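Local coordinates for protein NUDIX hydrolase (Alicyclobacillus acidocaldarius subsp. acidocaldarius, PDB 3QSJ) that probably hydrolyses phosphorus-containing anhydrides, such as diphosphate linkages, with a divalent metal ion as cofactor, as Nudix hydrolases do, at residues V14-G19 with P211-A216; V26-R31 with V42-G47; A92-E97 with A130-L135; E109-C114 with R168-E173; L136-R141 with D153-L158. One frame throughout, in Å; residues are numbered along the deposited sequence.

Interaction 1. Residues V14-G19 with P211-A216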
# COMPACT_ATOMS: atom_id res chain seq x y z
N VAL A 14 -1.68 -2.19 -2.59
CA VAL A 14 -2.83 -2.06 -3.47
C VAL A 14 -3.91 -2.84 -2.74
O VAL A 14 -3.87 -4.10 -2.73
CB VAL A 14 -2.51 -2.64 -4.87
CG1 VAL A 14 -3.71 -2.46 -5.83
CG2 VAL A 14 -1.25 -2.00 -5.46
N VAL A 15 -4.83 -2.12 -2.12
CA VAL A 15 -5.90 -2.75 -1.30
C VAL A 15 -7.15 -2.77 -2.15
O VAL A 15 -7.66 -1.71 -2.55
CB VAL A 15 -6.11 -1.97 0.02
CG1 VAL A 15 -7.10 -2.71 0.93
CG2 VAL A 15 -4.77 -1.74 0.76
N ILE A 16 -7.67 -3.96 -2.40
CA ILE A 16 -8.85 -4.11 -3.26
C ILE A 16 -10.04 -4.81 -2.66
O ILE A 16 -9.94 -5.45 -1.63
CB ILE A 16 -8.44 -4.92 -4.54
CG1 ILE A 16 -8.09 -6.41 -4.20
CG2 ILE A 16 -7.36 -4.20 -5.34
CD1 ILE A 16 -7.85 -7.33 -5.50
N ARG A 17 -11.20 -4.65 -3.32
CA ARG A 17 -12.38 -5.40 -2.88
C ARG A 17 -13.26 -5.64 -4.14
O ARG A 17 -13.09 -4.97 -5.15
CB ARG A 17 -13.13 -4.61 -1.81
CG ARG A 17 -13.81 -3.36 -2.38
CD ARG A 17 -14.34 -2.48 -1.27
NE ARG A 17 -15.13 -1.34 -1.79
CZ ARG A 17 -15.67 -0.43 -0.99
NH1 ARG A 17 -15.51 -0.52 0.33
NH2 ARG A 17 -16.38 0.58 -1.51
N ASP A 18 -14.17 -6.58 -4.06
CA ASP A 18 -15.14 -6.77 -5.13
C ASP A 18 -16.18 -5.67 -4.94
O ASP A 18 -16.72 -5.54 -3.83
CB ASP A 18 -15.80 -8.14 -5.01
CG ASP A 18 -14.89 -9.26 -5.47
OD1 ASP A 18 -14.10 -9.05 -6.46
OD2 ASP A 18 -14.96 -10.35 -4.87
N GLY A 19 -16.41 -4.86 -5.97
CA GLY A 19 -17.27 -3.69 -5.89
C GLY A 19 -18.56 -3.78 -6.69
O GLY A 19 -18.97 -4.87 -7.13
N PRO A 211 -11.33 -10.38 -13.37
CA PRO A 211 -12.77 -10.50 -13.04
C PRO A 211 -13.15 -10.20 -11.60
O PRO A 211 -14.21 -9.61 -11.37
CB PRO A 211 -13.13 -11.94 -13.42
CG PRO A 211 -11.81 -12.67 -13.43
CD PRO A 211 -10.78 -11.66 -13.87
N ASN A 212 -12.32 -10.62 -10.61
CA ASN A 212 -12.68 -10.42 -9.20
C ASN A 212 -11.43 -10.46 -8.33
O ASN A 212 -10.30 -10.73 -8.81
CB ASN A 212 -13.78 -11.46 -8.76
CG ASN A 212 -13.34 -12.88 -8.96
OD1 ASN A 212 -12.23 -13.26 -8.57
ND2 ASN A 212 -14.16 -13.72 -9.58
N ALA A 213 -11.60 -10.10 -7.05
CA ALA A 213 -10.50 -10.02 -6.09
C ALA A 213 -9.82 -11.42 -5.86
O ALA A 213 -8.59 -11.49 -5.71
CB ALA A 213 -11.05 -9.47 -4.77
N GLU A 214 -10.61 -12.53 -5.82
CA GLU A 214 -9.97 -13.86 -5.65
C GLU A 214 -9.05 -14.18 -6.82
O GLU A 214 -7.91 -14.60 -6.60
CB GLU A 214 -11.08 -14.93 -5.53
CG GLU A 214 -10.55 -16.34 -5.33
CD GLU A 214 -11.67 -17.35 -5.33
OE1 GLU A 214 -12.80 -16.98 -4.94
OE2 GLU A 214 -11.45 -18.49 -5.80
N ILE A 215 -9.50 -13.90 -8.08
CA ILE A 215 -8.63 -14.15 -9.24
C ILE A 215 -7.41 -13.24 -9.18
O ILE A 215 -6.31 -13.69 -9.50
CB ILE A 215 -9.40 -14.10 -10.60
CG1 ILE A 215 -10.48 -15.24 -10.73
CG2 ILE A 215 -8.46 -14.03 -11.79
CD1 ILE A 215 -9.94 -16.69 -10.56
N ALA A 216 -7.58 -11.96 -8.72
CA ALA A 216 -6.42 -11.09 -8.62
C ALA A 216 -5.39 -11.64 -7.62
O ALA A 216 -4.18 -11.59 -7.88
CB ALA A 216 -6.86 -9.68 -8.20
O HOH W 1 -13.49 -12.48 -5.35
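Asp18, the last residue of strand 7-18, reaches across to the first turn of the helix that starts at Ala213. From CB the chain turns CG beside the backbone N and anti to the carbonyl carbon (chi1 -76°), which carries the carboxylate over to residues 212 and 213. Asp18 CG lies 3.9 Å from Ala213 CB. Asp18 OD1 accepts from Ala213 N at 2.8 Å; the N-H arrives on the syn side, 23° out of the carboxylate plane. The same OD1 also lies 3.3 Å from Asn212 CB. The other oxygen, Asp18 OD2, accepts from a water that in turn takes the N-H of Glu214, so the carboxylate serves two consecutive amides of the helix start, one directly and one through water. Asn212 is the N-cap of this helix, its OD1 accepting from Ile215 N at 2.8 Å. Between them, Asp18 and the cap occupy N-H groups of the first turn. Deeper in, the apolar half of the contact is Ile16, whose CD1 touches both Ala216 CB, 3.7 Å away, and the CA and CB of Ala213. Leu207 of helix 198-209 and Leu158 of strand 151-160 also pack on Ile16.

Interaction 2. Residues V26-R31 with V42-G47. With CA (calcium ion), chain B.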
# COMPACT_ATOMS: atom_id res chain seq x y z
N VAL A 26 -10.60 -0.16 -5.45
CA VAL A 26 -9.25 -0.07 -4.87
C VAL A 26 -9.13 1.21 -4.05
O VAL A 26 -9.80 2.19 -4.40
CB VAL A 26 -8.20 -0.15 -6.02
CG1 VAL A 26 -8.36 0.99 -7.06
CG2 VAL A 26 -6.77 -0.23 -5.48
N LEU A 27 -8.27 1.23 -3.01
CA LEU A 27 -8.09 2.41 -2.20
C LEU A 27 -7.01 3.26 -2.87
O LEU A 27 -5.86 2.81 -3.11
CB LEU A 27 -7.62 2.05 -0.78
CG LEU A 27 -8.70 1.60 0.19
CD1 LEU A 27 -8.05 1.19 1.50
CD2 LEU A 27 -9.69 2.78 0.47
N VAL A 28 -7.36 4.48 -3.15
CA VAL A 28 -6.36 5.38 -3.71
C VAL A 28 -6.33 6.60 -2.85
O VAL A 28 -7.29 6.88 -2.12
CB VAL A 28 -6.60 5.73 -5.20
CG1 VAL A 28 -6.37 4.52 -6.11
CG2 VAL A 28 -8.00 6.33 -5.42
N VAL A 29 -5.23 7.35 -2.96
CA VAL A 29 -5.08 8.62 -2.24
C VAL A 29 -4.60 9.70 -3.21
O VAL A 29 -4.03 9.38 -4.25
CB VAL A 29 -4.12 8.48 -1.05
CG1 VAL A 29 -4.66 7.42 -0.05
CG2 VAL A 29 -2.69 8.14 -1.52
N ARG A 30 -4.81 10.99 -2.87
CA ARG A 30 -4.24 12.03 -3.72
C ARG A 30 -3.37 12.95 -2.88
O ARG A 30 -3.80 13.41 -1.84
CB ARG A 30 -5.35 12.85 -4.42
CG ARG A 30 -4.71 14.00 -5.25
CD ARG A 30 -5.73 14.75 -6.07
NE ARG A 30 -6.75 15.39 -5.24
CZ ARG A 30 -7.79 16.02 -5.76
NH1 ARG A 30 -7.90 16.14 -7.08
NH2 ARG A 30 -8.72 16.54 -4.98
N ARG A 31 -2.14 13.18 -3.32
CA ARG A 31 -1.20 14.13 -2.67
C ARG A 31 -1.73 15.55 -2.75
O ARG A 31 -2.18 15.99 -3.80
CB ARG A 31 0.18 14.07 -3.33
CG ARG A 31 0.79 12.70 -3.17
CD ARG A 31 2.02 12.54 -4.04
NE ARG A 31 3.13 13.29 -3.47
CZ ARG A 31 3.92 12.83 -2.51
NH1 ARG A 31 3.71 11.63 -1.98
NH2 ARG A 31 4.91 13.58 -2.05
N VAL A 42 -2.28 11.05 -8.03
CA VAL A 42 -3.06 9.99 -7.40
C VAL A 42 -2.10 8.80 -7.30
O VAL A 42 -1.20 8.65 -8.14
CB VAL A 42 -4.38 9.64 -8.12
CG1 VAL A 42 -5.38 10.81 -8.05
CG2 VAL A 42 -4.14 9.21 -9.59
N ALA A 43 -2.26 7.99 -6.24
CA ALA A 43 -1.43 6.82 -6.02
C ALA A 43 -2.09 5.88 -5.01
O ALA A 43 -3.19 6.11 -4.51
CB ALA A 43 -0.05 7.26 -5.49
N PHE A 44 -1.37 4.83 -4.71
CA PHE A 44 -1.82 3.94 -3.67
C PHE A 44 -0.98 4.29 -2.42
O PHE A 44 0.10 4.88 -2.54
CB PHE A 44 -1.56 2.47 -4.05
CG PHE A 44 -2.14 2.10 -5.41
CD1 PHE A 44 -3.52 2.13 -5.63
CD2 PHE A 44 -1.30 1.76 -6.47
CE1 PHE A 44 -4.04 1.85 -6.89
CE2 PHE A 44 -1.83 1.48 -7.73
CZ PHE A 44 -3.18 1.55 -7.94
N PRO A 45 -1.43 3.90 -1.23
CA PRO A 45 -0.62 4.17 -0.02
C PRO A 45 0.74 3.51 -0.11
O PRO A 45 0.85 2.40 -0.67
CB PRO A 45 -1.47 3.54 1.12
CG PRO A 45 -2.89 3.59 0.59
CD PRO A 45 -2.70 3.22 -0.90
N GLY A 46 1.76 4.18 0.38
CA GLY A 46 3.11 3.60 0.29
C GLY A 46 4.18 4.57 0.72
O GLY A 46 3.89 5.69 1.14
N GLY A 47 5.42 4.16 0.61
CA GLY A 47 6.49 5.08 0.97
C GLY A 47 7.79 4.35 1.18
O GLY A 47 7.90 3.14 0.94
CA CA B . 3.37 7.38 2.66
O HOH W 2 5.43 8.44 2.76
O HOH W 3 2.85 7.82 5.04
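Phe44 carries its ring beside the backbone N and anti to the carbonyl carbon (chi1 -53°), and Val26 has CG1 between its backbone N and carbonyl carbon (chi1 59°), which leaves CG2 anti to the N and directed at the ring. Val26 CG2 lies 3.7 Å from Phe44 CE1, the two side chains crossing at about a right angle. In one of its two conformers Val28 also brings CG1 obliquely to the same ring. At the ring edge, near its plane, Leu27 O lies 3.5 Å from Phe44 CD1. Val14 and Thr12 of strand 7-18 also pack on this phenyl.

Further along, the backbones pair. Val29 N gives its hydrogen to Ala43 O at 2.8 Å, and Ala43 N returns one to Val29 O at 3.0 Å. Arg30 and Val42 form the next, non-hydrogen-bonded pair; the guanidinium of Arg30 turns away to a salt bridge with Asp175. After Ala43 the pairing stops, and Phe44 and Pro45 lead into Gly46, whose O binds the calcium ion at 2.3 Å. Glu82 and Glu86 of helix 72-87 bind the same ion, together with waters. A backbone carbonyl joined by helix glutamates is the metal site of a Nudix fold.

Interaction 3. Residues A92-E97 with A130-L135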
# COMPACT_ATOMS: atom_id res chain seq x y z
N ALA A 92 -4.05 -7.00 7.74
CA ALA A 92 -3.32 -8.29 7.93
C ALA A 92 -2.63 -8.42 9.29
O ALA A 92 -1.60 -9.06 9.38
CB ALA A 92 -2.28 -8.47 6.80
N VAL A 93 -3.26 -7.95 10.33
CA VAL A 93 -2.71 -8.11 11.69
C VAL A 93 -3.42 -9.29 12.38
O VAL A 93 -4.66 -9.46 12.22
CB VAL A 93 -2.82 -6.78 12.49
CG1 VAL A 93 -2.50 -6.96 14.00
CG2 VAL A 93 -1.89 -5.72 11.88
N ARG A 94 -2.65 -10.06 13.19
CA ARG A 94 -3.25 -11.14 13.97
C ARG A 94 -2.42 -11.40 15.23
O ARG A 94 -1.28 -10.93 15.32
CB ARG A 94 -3.26 -12.43 13.11
CG ARG A 94 -1.89 -12.76 12.52
CD ARG A 94 -1.88 -14.21 12.04
NE ARG A 94 -1.60 -15.07 13.19
CZ ARG A 94 -1.31 -16.35 13.07
NH1 ARG A 94 -1.23 -16.92 11.87
NH2 ARG A 94 -1.06 -17.08 14.15
N ASP A 95 -2.93 -12.23 16.14
CA ASP A 95 -2.12 -12.61 17.31
C ASP A 95 -1.65 -14.07 17.12
O ASP A 95 -1.93 -14.70 16.09
CB ASP A 95 -2.92 -12.45 18.60
CG ASP A 95 -4.18 -13.27 18.72
OD1 ASP A 95 -4.35 -14.24 17.93
OD2 ASP A 95 -4.98 -12.99 19.64
N GLY A 96 -0.99 -14.64 18.14
CA GLY A 96 -0.46 -15.99 18.06
C GLY A 96 -1.52 -17.06 17.90
O GLY A 96 -1.23 -18.13 17.39
N GLU A 97 -2.75 -16.78 18.37
CA GLU A 97 -3.85 -17.74 18.23
C GLU A 97 -4.57 -17.59 16.87
O GLU A 97 -5.47 -18.37 16.59
CB GLU A 97 -4.86 -17.58 19.39
CG GLU A 97 -4.31 -17.93 20.77
CD GLU A 97 -5.27 -17.63 21.91
OE1 GLU A 97 -6.23 -16.84 21.71
OE2 GLU A 97 -5.07 -18.20 23.00
N ALA A 130 1.35 -9.24 15.14
CA ALA A 130 2.27 -9.08 14.03
C ALA A 130 1.48 -9.23 12.78
O ALA A 130 0.29 -9.63 12.83
CB ALA A 130 3.43 -10.11 14.10
N PHE A 131 2.14 -8.93 11.65
CA PHE A 131 1.46 -9.02 10.35
C PHE A 131 1.42 -10.45 9.83
O PHE A 131 2.41 -11.18 9.98
CB PHE A 131 2.19 -8.19 9.33
CG PHE A 131 2.02 -6.71 9.61
CD1 PHE A 131 0.76 -6.10 9.50
CD2 PHE A 131 3.10 -5.94 10.05
CE1 PHE A 131 0.60 -4.73 9.67
CE2 PHE A 131 2.95 -4.56 10.26
CZ PHE A 131 1.70 -3.95 10.06
N ASP A 132 0.32 -10.81 9.16
CA ASP A 132 0.25 -12.12 8.48
C ASP A 132 0.61 -11.75 7.03
O ASP A 132 -0.25 -11.30 6.23
CB ASP A 132 -1.19 -12.70 8.58
CG ASP A 132 -1.30 -14.00 7.79
OD1 ASP A 132 -0.27 -14.43 7.18
OD2 ASP A 132 -2.42 -14.60 7.78
N LEU A 133 1.88 -11.95 6.67
CA LEU A 133 2.34 -11.62 5.31
C LEU A 133 1.76 -12.53 4.21
O LEU A 133 1.75 -12.15 3.04
CB LEU A 133 3.87 -11.67 5.29
CG LEU A 133 4.51 -10.63 6.24
CD1 LEU A 133 6.06 -10.72 6.21
CD2 LEU A 133 3.95 -9.18 5.98
N GLY A 134 1.17 -13.65 4.62
CA GLY A 134 0.51 -14.59 3.73
C GLY A 134 -0.71 -13.95 3.06
O GLY A 134 -1.23 -14.47 2.05
N LEU A 135 -1.22 -12.87 3.64
CA LEU A 135 -2.39 -12.11 3.11
C LEU A 135 -1.96 -11.11 2.02
O LEU A 135 -2.82 -10.51 1.39
CB LEU A 135 -3.11 -11.40 4.24
CG LEU A 135 -3.87 -12.34 5.18
CD1 LEU A 135 -4.47 -11.51 6.34
CD2 LEU A 135 -4.98 -13.08 4.44
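Val93 and Phe131 form a non-hydrogen-bonded pair and Arg94 and Ala130 the hydrogen-bonded pair beside it, making a very short antiparallel sheet whose bonds run Arg94 N to Ala130 O at 3.0 Å and Ala130 N to Arg94 O at 3.1 Å. A further bond, Asp132 N to Ala92 O at 2.6 Å, closes the other end. Ala92 O also lies near the plane of the Phe131 ring, at its edge.

On the face of Val93, CG1 is anti to the backbone N (chi1 170°), which leaves CG2 anti to the carbonyl carbon and brings that methyl obliquely to the CD1 and CE1 atoms of Phe131: Val93 CG2 to Phe131 CE1 is 3.5 Å. Leu80 of helix 72-87 and Leu120 and Leu124 of helix 119-125 also touch this phenyl. On the opposite face Arg94 runs past Asp132, meeting it with carbon rather than charge, CD to Asp132 CB at 3.8 Å. Its chain bends at chi3, and NE and NH2 both turn back to Asp95 O, while Phe61 makes a cation-pi contact with the same arginine. Leu135 CD1 covers the CA and CB of Ala92, 3.8 Å from the CB.

Asp132 OD1 accepts from Gly134 N at 3.0 Å, the N-H coming from above the carboxylate plane. This is an Asx turn, leading the short strand 130-131 into the 3-10 segment 133-135.

Interaction 4. Residues E109-C114 with R168-E173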
# COMPACT_ATOMS: atom_id res chain seq x y z
N GLU A 109 -4.28 6.92 17.70
CA GLU A 109 -3.29 5.88 17.41
C GLU A 109 -2.74 6.16 16.04
O GLU A 109 -1.55 6.03 15.84
CB GLU A 109 -3.92 4.47 17.44
CG GLU A 109 -4.54 4.13 18.79
CD GLU A 109 -5.26 2.81 18.84
OE1 GLU A 109 -6.16 2.58 17.99
OE2 GLU A 109 -4.93 2.00 19.73
N GLN A 110 -3.61 6.56 15.08
CA GLN A 110 -3.10 6.92 13.73
C GLN A 110 -2.17 8.13 13.87
O GLN A 110 -1.11 8.16 13.26
CB GLN A 110 -4.24 7.23 12.74
CG GLN A 110 -3.76 7.56 11.33
CD GLN A 110 -4.89 7.83 10.36
OE1 GLN A 110 -6.09 7.90 10.72
NE2 GLN A 110 -4.55 8.00 9.09
N ALA A 111 -2.54 9.11 14.68
CA ALA A 111 -1.67 10.28 14.87
C ALA A 111 -0.29 9.87 15.40
O ALA A 111 0.73 10.34 14.88
CB ALA A 111 -2.32 11.28 15.84
N ASP A 112 -0.26 8.97 16.41
CA ASP A 112 0.96 8.41 17.01
C ASP A 112 1.80 7.63 16.00
O ASP A 112 3.02 7.70 16.05
CB ASP A 112 0.60 7.49 18.20
CG ASP A 112 0.28 8.25 19.47
OD1 ASP A 112 0.37 9.50 19.47
OD2 ASP A 112 -0.09 7.59 20.47
N LEU A 113 1.15 6.89 15.07
CA LEU A 113 1.90 6.15 14.04
C LEU A 113 2.55 7.12 13.06
O LEU A 113 3.61 6.81 12.53
CB LEU A 113 1.00 5.22 13.25
CG LEU A 113 0.36 4.02 13.91
CD1 LEU A 113 -0.01 2.99 12.82
CD2 LEU A 113 1.26 3.35 14.93
N CYS A 114 1.92 8.29 12.82
CA CYS A 114 2.48 9.28 11.89
C CYS A 114 3.68 10.07 12.43
O CYS A 114 4.36 10.78 11.66
CB CYS A 114 1.38 10.18 11.32
SG CYS A 114 0.15 9.28 10.34
N ARG A 168 -9.33 7.00 6.44
CA ARG A 168 -9.38 8.19 7.27
C ARG A 168 -8.01 8.81 7.18
O ARG A 168 -7.01 8.16 7.49
CB ARG A 168 -9.70 7.85 8.70
CG ARG A 168 -10.12 9.10 9.51
CD ARG A 168 -10.25 8.87 11.02
NE ARG A 168 -9.01 8.33 11.55
CZ ARG A 168 -8.91 7.21 12.26
NH1 ARG A 168 -10.00 6.55 12.64
NH2 ARG A 168 -7.73 6.79 12.66
N LEU A 169 -7.99 10.11 6.85
CA LEU A 169 -6.75 10.84 6.73
C LEU A 169 -6.30 11.38 8.07
O LEU A 169 -7.12 11.69 8.94
CB LEU A 169 -6.94 12.03 5.74
CG LEU A 169 -7.37 11.65 4.31
CD1 LEU A 169 -7.53 12.93 3.45
CD2 LEU A 169 -6.32 10.72 3.69
N HIS A 170 -4.97 11.60 8.19
CA HIS A 170 -4.32 12.27 9.31
C HIS A 170 -3.44 13.33 8.68
O HIS A 170 -2.68 13.02 7.75
CB HIS A 170 -3.41 11.32 10.11
CG HIS A 170 -2.60 12.09 11.13
ND1 HIS A 170 -3.17 12.53 12.32
CD2 HIS A 170 -1.34 12.59 11.05
CE1 HIS A 170 -2.24 13.25 12.93
NE2 HIS A 170 -1.13 13.34 12.19
N GLY A 171 -3.49 14.55 9.19
CA GLY A 171 -2.60 15.57 8.65
C GLY A 171 -2.99 16.07 7.27
O GLY A 171 -4.04 15.69 6.75
N ALA A 172 -2.08 16.84 6.67
CA ALA A 172 -2.28 17.58 5.41
C ALA A 172 -1.60 17.03 4.16
O ALA A 172 -1.85 17.57 3.08
CB ALA A 172 -1.89 19.04 5.63
N GLU A 173 -0.81 15.95 4.27
CA GLU A 173 -0.10 15.41 3.11
C GLU A 173 -0.97 14.94 1.97
O GLU A 173 -0.63 15.18 0.81
CB GLU A 173 0.89 14.33 3.54
CG GLU A 173 2.18 15.04 3.94
CD GLU A 173 3.05 14.43 5.02
OE1 GLU A 173 3.48 15.20 5.91
OE2 GLU A 173 3.36 13.22 4.93
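This surface contact, in which Gln110 meets Arg168 and His170, ties helix 107-113 to the loop between strands 151-160 and 174-181 of the Nudix fold, close to the helix that supplies the metal-binding glutamates. The polar part centres on the Gln110 amide. Gln110 CG is anti to the backbone N (chi1 -178°), and the extended chain runs alongside Arg168, the two side chains pointing in opposite directions with amide and guanidinium planes 49° apart. Gln110 OE1 accepts from Arg168 NH2 at 2.8 Å, and a weak bond from Arg168 NE joins it at 3.1 Å. From the other end of the amide, Gln110 NE2 donates to Arg168 O at 2.9 Å, with that oxygen in the amide plane. NE2 also donates to Glu85 O on helix 72-87, and Arg168 NH2 to Leu105 O. Held at both ends, the amide has its flip state fixed, and one residue of the loop is gripped through both side chain and backbone.

The ring contacts belong to His170. Cys114 approaches the ring obliquely, its CB 3.6 Å from His170 CD2. Ala111 CA lies over one face, offset toward the rim, in a CH-pi contact 3.9 Å from the His170 centroid. Separately, Ala111 CB touches His170 CE1 at 3.5 Å.

Interaction 5. Residues L136-R141 with D153-L158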
# COMPACT_ATOMS: atom_id res chain seq x y z
N LEU A 136 -0.66 -10.98 1.75
CA LEU A 136 -0.20 -10.08 0.65
C LEU A 136 0.41 -10.85 -0.48
O LEU A 136 1.04 -11.89 -0.22
CB LEU A 136 0.89 -9.09 1.16
CG LEU A 136 0.31 -7.77 1.73
CD1 LEU A 136 -0.61 -8.03 3.00
CD2 LEU A 136 1.50 -6.94 2.23
N ARG A 137 0.20 -10.36 -1.69
CA ARG A 137 0.78 -10.94 -2.86
C ARG A 137 1.76 -9.92 -3.47
O ARG A 137 1.38 -8.78 -3.74
CB ARG A 137 -0.32 -11.31 -3.88
CG ARG A 137 0.19 -11.86 -5.19
CD ARG A 137 -0.91 -11.92 -6.27
NE ARG A 137 -0.38 -12.53 -7.49
CZ ARG A 137 -0.34 -13.84 -7.73
NH1 ARG A 137 -0.81 -14.70 -6.83
NH2 ARG A 137 0.24 -14.31 -8.85
N ARG A 138 3.01 -10.33 -3.72
CA ARG A 138 3.92 -9.47 -4.47
C ARG A 138 3.41 -9.42 -5.90
O ARG A 138 3.24 -10.48 -6.53
CB ARG A 138 5.36 -10.03 -4.41
CG ARG A 138 6.24 -9.27 -5.34
CD ARG A 138 7.73 -9.62 -5.25
NE ARG A 138 8.43 -9.13 -6.43
CZ ARG A 138 9.77 -9.07 -6.51
NH1 ARG A 138 10.53 -9.42 -5.46
NH2 ARG A 138 10.35 -8.65 -7.63
N ILE A 139 3.15 -8.18 -6.43
CA ILE A 139 2.67 -8.07 -7.81
C ILE A 139 3.61 -7.31 -8.73
O ILE A 139 3.38 -7.25 -9.94
CB ILE A 139 1.25 -7.49 -7.86
CG1 ILE A 139 1.23 -6.07 -7.20
CG2 ILE A 139 0.30 -8.47 -7.15
CD1 ILE A 139 -0.15 -5.34 -7.37
N GLY A 140 4.64 -6.69 -8.18
CA GLY A 140 5.57 -6.03 -9.09
C GLY A 140 6.73 -5.37 -8.41
O GLY A 140 6.74 -5.21 -7.19
N ARG A 141 7.69 -4.92 -9.23
CA ARG A 141 8.80 -4.13 -8.70
C ARG A 141 9.17 -3.16 -9.80
O ARG A 141 9.29 -3.57 -10.97
CB ARG A 141 9.98 -5.03 -8.35
CG ARG A 141 11.17 -4.29 -7.76
CD ARG A 141 12.34 -5.26 -7.56
NE ARG A 141 13.50 -4.54 -7.04
CZ ARG A 141 14.62 -5.10 -6.59
NH1 ARG A 141 14.79 -6.42 -6.67
NH2 ARG A 141 15.59 -4.34 -6.06
N ASP A 153 12.94 2.49 -5.82
CA ASP A 153 12.90 1.10 -6.29
C ASP A 153 11.76 0.55 -5.47
O ASP A 153 11.92 0.31 -4.26
CB ASP A 153 14.22 0.43 -5.94
CG ASP A 153 14.32 -1.02 -6.33
OD1 ASP A 153 13.29 -1.64 -6.60
OD2 ASP A 153 15.45 -1.53 -6.37
N THR A 154 10.57 0.48 -6.09
CA THR A 154 9.33 0.25 -5.33
C THR A 154 8.76 -1.14 -5.50
O THR A 154 8.60 -1.59 -6.65
CB THR A 154 8.30 1.28 -5.77
OG1 THR A 154 8.86 2.60 -5.60
CG2 THR A 154 6.95 1.14 -4.94
N ARG A 155 8.46 -1.80 -4.38
CA ARG A 155 7.89 -3.15 -4.36
C ARG A 155 6.39 -2.99 -4.20
O ARG A 155 5.96 -2.32 -3.28
CB ARG A 155 8.46 -3.95 -3.18
CG ARG A 155 8.55 -5.48 -3.45
CD ARG A 155 9.58 -5.90 -4.53
NE ARG A 155 10.89 -5.30 -4.31
CZ ARG A 155 11.92 -5.88 -3.67
NH1 ARG A 155 11.79 -7.10 -3.15
NH2 ARG A 155 13.06 -5.22 -3.51
N PHE A 156 5.60 -3.61 -5.07
CA PHE A 156 4.14 -3.48 -5.02
C PHE A 156 3.52 -4.82 -4.46
O PHE A 156 3.84 -5.91 -4.91
CB PHE A 156 3.57 -3.29 -6.47
CG PHE A 156 3.77 -1.87 -6.96
CD1 PHE A 156 2.72 -0.97 -6.94
CD2 PHE A 156 5.04 -1.41 -7.29
CE1 PHE A 156 2.91 0.39 -7.32
CE2 PHE A 156 5.24 -0.04 -7.67
CZ PHE A 156 4.18 0.83 -7.66
N PHE A 157 2.60 -4.68 -3.53
CA PHE A 157 1.90 -5.78 -2.91
C PHE A 157 0.42 -5.54 -3.08
O PHE A 157 -0.07 -4.37 -3.05
CB PHE A 157 2.25 -5.89 -1.39
CG PHE A 157 3.68 -6.30 -1.22
CD1 PHE A 157 4.05 -7.64 -1.27
CD2 PHE A 157 4.66 -5.34 -1.00
CE1 PHE A 157 5.39 -8.02 -1.09
CE2 PHE A 157 6.00 -5.72 -0.85
CZ PHE A 157 6.36 -7.05 -1.02
N LEU A 158 -0.29 -6.64 -3.16
CA LEU A 158 -1.75 -6.62 -3.27
C LEU A 158 -2.36 -7.33 -2.03
O LEU A 158 -1.82 -8.35 -1.60
CB LEU A 158 -2.14 -7.42 -4.54
CG LEU A 158 -3.63 -7.51 -4.84
CD1 LEU A 158 -4.10 -6.16 -5.47
CD2 LEU A 158 -3.89 -8.61 -5.92
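A classic beta bulge interrupts the antiparallel hairpin of strands 137-143 and 151-160, part of the mixed sheet of the Nudix fold: Ile139 and Gly140 both face Phe156. Phe156 O takes a bond of 2.8 Å from Ile139 N, 170° at the hydrogen, and a weak one from Gly140 N, and Phe156 N donates back to Gly140 O. Before the bulge, Arg137 and Leu158 exchange two regular backbone bonds. Ile139 CG2 rests 3.7 Å from Leu158 CB. Leu136 and Phe157 meet at about a right angle, Leu136 CD2 being 3.8 Å from Phe157 CB.

Three arginines share the face of Phe157. Arg155 bends at chi2 and chi3, placing its CD over the centre of the Arg138 guanidinium, 3.7 Å from Arg138 CZ, and its own NH2 over the face of Arg141. The arginines gather round carboxylates at and just before the start of helix 72-87: Arg138 pairs with Asp69 and Asp72, and Arg155 with Asp71 and Asp72.

At the far end, the extended chain of Arg141 grips Asp153 side-on, guanidinium and carboxylate only 21° from coplanar. Arg141 NE reaches the syn lone pair of Asp153 OD1 at 2.9 Å, while Arg141 NH2 meets Asp153 OD2 at 2.8 Å.

Interactions 2 and 5 are the buried pair, each a hairpin of the same mixed sheet; interaction 1 is tied to both through strand 7-18 by probable backbone hydrogen bonds, Leu27 N to Val15 O and Val14 N to Phe157 O. Interactions 1 and 3 are only partly buried, and interaction 4 lies at the surface, on the other side of the chain's centre from interaction 5. Chemistry follows position: strand pairing and apolar packing dominate interaction 2, interaction 5 adds arginines paired with acidic residues, interaction 1 sets a carboxylate at a helix start, and interaction 4 uses an amide bonding side chain and backbone. Interaction 3 has its own small sheet, touching interaction 5 through Ala92 and Leu136.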